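Local coordinates for protein transketolase (Campylobacter jejuni, PDB 3L84) that belongs to the transketolase family of thiamine diphosphate-binding enzymes and is built from three alpha/beta domains in a chain that pairs into a dimer, at residues A[396-399]-A[400-403]; A[425-428]-A[429-433]. All blocks are in the same frame, centred on the assembly; numbering follows the deposited sequence.

Contact 1: residues A[396-399]-A[400-403]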
loop_
_atom_site.group_PDB
_atom_site.type_symbol
_atom_site.label_atom_id
_atom_site.label_comp_id
_atom_site.label_asym_id
_atom_site.label_seq_id
_atom_site.Cartn_x
_atom_site.Cartn_y
_atom_site.Cartn_z
ATOM N N ALA A 396 -10.148 1.767 -4.563
ATOM C CA ALA A 396 -10.574 3.158 -4.711
ATOM C C ALA A 396 -11.769 3.263 -5.661
ATOM O O ALA A 396 -12.692 4.066 -5.453
ATOM C CB ALA A 396 -9.396 4.049 -5.161
ATOM N N ILE A 397 -11.780 2.466 -6.709
ATOM C CA ILE A 397 -12.937 2.419 -7.640
ATOM C C ILE A 397 -14.171 1.916 -6.916
ATOM O O ILE A 397 -15.254 2.502 -7.026
ATOM C CB ILE A 397 -12.613 1.509 -8.860
ATOM C CG1 ILE A 397 -11.711 2.251 -9.834
ATOM C CG2 ILE A 397 -13.887 0.965 -9.552
ATOM C CD1 ILE A 397 -10.968 1.408 -10.858
ATOM N N ASN A 398 -14.014 0.851 -6.129
ATOM C CA ASN A 398 -15.156 0.310 -5.409
ATOM C C ASN A 398 -15.614 1.210 -4.272
ATOM O O ASN A 398 -16.805 1.224 -3.948
ATOM C CB ASN A 398 -14.852 -1.106 -4.940
ATOM C CG ASN A 398 -15.121 -2.162 -5.990
ATOM O OD1 ASN A 398 -14.644 -3.342 -5.820
ATOM N ND2 ASN A 398 -15.866 -1.844 -6.982
ATOM N N ASN A 399 -14.726 2.044 -3.713
ATOM C CA ASN A 399 -15.180 3.082 -2.777
ATOM C C ASN A 399 -16.190 3.999 -3.459
ATOM O O ASN A 399 -17.190 4.393 -2.860
ATOM C CB ASN A 399 -14.008 3.898 -2.248
ATOM C CG ASN A 399 -13.163 3.191 -1.240
ATOM O OD1 ASN A 399 -13.536 2.167 -0.680
ATOM N ND2 ASN A 399 -11.978 3.761 -0.984
ATOM N N ALA A 400 -15.945 4.326 -4.724
ATOM C CA ALA A 400 -16.867 5.131 -5.485
ATOM C C ALA A 400 -18.142 4.372 -5.859
ATOM O O ALA A 400 -19.220 4.963 -5.789
ATOM C CB ALA A 400 -16.154 5.696 -6.750
ATOM N N PHE A 401 -18.050 3.106 -6.237
ATOM C CA PHE A 401 -19.257 2.306 -6.436
ATOM C C PHE A 401 -20.122 2.376 -5.196
ATOM O O PHE A 401 -21.350 2.467 -5.288
ATOM C CB PHE A 401 -18.962 0.828 -6.765
ATOM C CG PHE A 401 -18.769 0.512 -8.230
ATOM C CD1 PHE A 401 -17.572 0.709 -8.871
ATOM C CD2 PHE A 401 -19.842 0.007 -8.965
ATOM C CE1 PHE A 401 -17.423 0.402 -10.215
ATOM C CE2 PHE A 401 -19.697 -0.308 -10.317
ATOM C CZ PHE A 401 -18.490 -0.124 -10.932
ATOM N N ALA A 402 -19.532 2.258 -4.016
ATOM C CA ALA A 402 -20.287 2.290 -2.771
ATOM C C ALA A 402 -20.949 3.643 -2.488
ATOM O O ALA A 402 -21.963 3.698 -1.785
ATOM C CB ALA A 402 -19.360 1.885 -1.605
ATOM N N ARG A 403 -20.373 4.719 -3.018
ATOM C CA ARG A 403 -20.928 6.054 -2.879
ATOM C C ARG A 403 -21.888 6.407 -3.984
ATOM O O ARG A 403 -22.613 7.406 -3.836
ATOM C CB ARG A 403 -19.802 7.112 -2.815
ATOM C CG ARG A 403 -19.025 7.097 -1.512
ATOM C CD ARG A 403 -19.829 7.689 -0.385
ATOM N NE ARG A 403 -20.082 9.121 -0.579
ATOM C CZ ARG A 403 -21.048 9.839 -0.017
ATOM N NH1 ARG A 403 -21.970 9.286 0.763
ATOM N NH2 ARG A 403 -21.089 11.141 -0.261
#

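Contact 2: residues A[425-428]-A[429-433]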
loop_
_atom_site.group_PDB
_atom_site.type_symbol
_atom_site.label_atom_id
_atom_site.label_comp_id
_atom_site.label_asym_id
_atom_site.label_seq_id
_atom_site.Cartn_x
_atom_site.Cartn_y
_atom_site.Cartn_z
ATOM N N ALA A 425 -8.659 1.163 1.481
ATOM C CA ALA A 425 -9.486 0.576 2.524
ATOM C C ALA A 425 -9.698 1.557 3.668
ATOM O O ALA A 425 -10.775 1.640 4.253
ATOM C CB ALA A 425 -8.892 -0.755 3.024
ATOM N N ARG A 426 -8.660 2.316 4.001
ATOM C CA ARG A 426 -8.764 3.277 5.060
ATOM C C ARG A 426 -9.782 4.356 4.730
ATOM O O ARG A 426 -10.493 4.802 5.640
ATOM C CB ARG A 426 -7.398 3.901 5.318
ATOM C CG ARG A 426 -7.296 4.543 6.670
ATOM C CD ARG A 426 -5.898 5.180 6.921
ATOM N NE ARG A 426 -5.698 5.441 8.341
ATOM C CZ ARG A 426 -5.786 6.625 8.930
ATOM N NH1 ARG A 426 -6.052 7.711 8.242
ATOM N NH2 ARG A 426 -5.576 6.699 10.235
ATOM N N ILE A 427 -9.866 4.798 3.482
ATOM C CA ILE A 427 -10.896 5.757 3.093
ATOM C C ILE A 427 -12.291 5.142 3.247
ATOM O O ILE A 427 -13.234 5.828 3.687
ATOM C CB ILE A 427 -10.666 6.274 1.668
ATOM C CG1 ILE A 427 -9.361 7.058 1.560
ATOM C CG2 ILE A 427 -11.851 7.131 1.201
ATOM C CD1 ILE A 427 -9.480 8.500 2.133
ATOM N N ALA A 428 -12.467 3.884 2.896
ATOM C CA ALA A 428 -13.747 3.211 3.143
ATOM C C ALA A 428 -14.131 3.295 4.609
ATOM O O ALA A 428 -15.293 3.555 4.969
ATOM C CB ALA A 428 -13.685 1.765 2.664
ATOM N N ALA A 429 -13.172 3.014 5.487
ATOM C CA ALA A 429 -13.381 3.066 6.919
ATOM C C ALA A 429 -13.698 4.470 7.394
ATOM O O ALA A 429 -14.638 4.677 8.180
ATOM C CB ALA A 429 -12.167 2.484 7.632
ATOM N N LEU A 430 -12.941 5.459 6.944
ATOM C CA LEU A 430 -13.176 6.857 7.304
ATOM C C LEU A 430 -14.586 7.279 6.966
ATOM O O LEU A 430 -15.224 8.009 7.736
ATOM C CB LEU A 430 -12.149 7.753 6.580
ATOM C CG LEU A 430 -10.771 7.794 7.278
ATOM C CD1 LEU A 430 -9.639 8.122 6.264
ATOM C CD2 LEU A 430 -10.763 8.774 8.458
HETATM N N MSE A 431 -15.083 6.860 5.795
HETATM C CA MSE A 431 -16.421 7.254 5.334
HETATM C C MSE A 431 -17.546 6.360 5.877
HETATM O O MSE A 431 -18.707 6.715 5.774
HETATM C CB MSE A 431 -16.498 7.148 3.816
HETATM C CG MSE A 431 -15.637 8.142 3.078
HETATM SE SE MSE A 431 -16.096 8.277 1.191
HETATM C CE MSE A 431 -15.438 6.567 0.538
ATOM N N LYS A 432 -17.200 5.215 6.449
ATOM C CA LYS A 432 -18.194 4.233 6.935
ATOM C C LYS A 432 -19.112 3.750 5.822
ATOM O O LYS A 432 -20.314 3.594 6.021
ATOM C CB LYS A 432 -18.967 4.736 8.173
ATOM C CG LYS A 432 -18.085 5.182 9.303
ATOM C CD LYS A 432 -18.924 5.719 10.470
ATOM C CE LYS A 432 -19.591 4.702 11.245
ATOM N NZ LYS A 432 -20.186 5.334 12.518
ATOM N N ILE A 433 -18.531 3.502 4.647
ATOM C CA ILE A 433 -19.287 2.984 3.520
ATOM C C ILE A 433 -19.409 1.489 3.529
ATOM O O ILE A 433 -18.621 0.759 4.167
ATOM C CB ILE A 433 -18.718 3.415 2.164
ATOM C CG1 ILE A 433 -17.236 3.109 2.035
ATOM C CG2 ILE A 433 -18.957 4.904 1.929
ATOM C CD1 ILE A 433 -16.671 3.045 0.600
#

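Contact 1: residues A[396-399]-A[400-403]
Ile397 and Phe401, one turn apart on the helix 391-404, lie side by side and point the same way. The methyl CG2 of Ile397 does the touching, 3.6 Å from CE1 of Phe401. It reaches the ring because chi1 of -77° turns this branch opposite the backbone nitrogen while CG1 goes opposite the carbonyl carbon, so that the longer arm leads away. A flat ring suits its place here: Ile397 O lies in the ring plane at its edge, 3.5 Å from CD1, and the same oxygen accepts a hydrogen bond from Phe401 N at 3.0 Å, in the carbonyl plane. Pro409 of strand 408-414 also packs against the ring, and Phe407 meets it edge-to-face. Asn398 comes to Phe401 obliquely, its amide plane 81° from the ring. The next backbone bond, Ala402 N to Asn398 O, measures 2.9 Å, whereas those at Ala400 and Arg403 are weak.

Asn399 sends its amide off this turn. With CG beside the backbone nitrogen (chi1 -74°), OD1 accepts a hydrogen bond from His435 ND1 and ND2 donates to Ala424 O, so both ends of a buried polar group are used. Small Ala396 and Ala400 suit the side packed against helix 118-137. Arg403 lays CG 3.5 Å from Asn399 O, then bends at chi2 and chi3, and its NE binds Glu110 O. The chemistry thus divides the turn: hydrocarbon and ring pack along one side, while neutral amide hydrogen bonds link another to helix 418-431 and the segment after it.

Contact 2: residues A[425-428]-A[429-433]
Ala428 and Ile433 meet where the helix 418-431 ends, CB of the alanine 3.8 Å from CG1 of the isoleucine. Between them runs the long bond of a Schellman motif, Ile433 N to Ala428 O at 3.3 Å, with the donor in the carbonyl plane. Lys432 N closes the inner bond to Ala429 O, 3.1 Å away. Positive phi at Lys432 (59°) turns the chain back, which brings the apolar Ile433 against the last turn while the exposed Lys432 starts its side chain away from it. Ile433 fits with chi1 of 52°, which sets CG1 between backbone nitrogen and carbonyl carbon and lays it against Ala428.

In the same final turn, CG2 of Ile427 touches CE of selenomethionine Met431 at 3.7 Å. The flexible chain of Met431 bends at chi3 (-71°) to bring that methyl back along the helix. Leu430 CG rests 3.4 Å from Arg426 O, the oxygen that also accepts a hydrogen bond from Leu430 N.

Arg426 stretches outward from CG to NE, and its NH1 passes Leu430 CD1 obliquely, 4.1 Å away. Its guanidinium is held by the second subunit: NE makes a salt bridge to Glu457, NH1 binds Pro451 O and NH2 binds Gln454 O, all of that neighbouring chain. Phe605 of the second subunit packs on Ala429 and Leu430. Ala428 and Ile433 instead face helix 391-404 of their own chain, so the last turn of helix 418-431, the helix of the beta-alpha-beta unit with strands 408-414 and 436-440, lies between helix 391-404 and the dimer partner.

In the fold
From the N terminus, the chain first runs through contact 1 on helix 391-404, then strand 408-414, and then contact 2 at the end of helix 418-431, before strand 436-440. Each contact joins residues three to five apart along one helix or, in contact 2, round its end, so neither closes a long loop; they follow in series and neither nest nor cross. Their centres are 10 Å apart, and they touch directly: Asn399 OD1 lies 3.4 Å from Ala428 CB, and Ala402 CB 3.7 Å from Ile433 CD1. Together they pack two helices of the pyrimidine-binding domain against each other. Contact 1 also reaches helix 118-137 of the diphosphate-binding domain, while contact 2 reaches the second subunit.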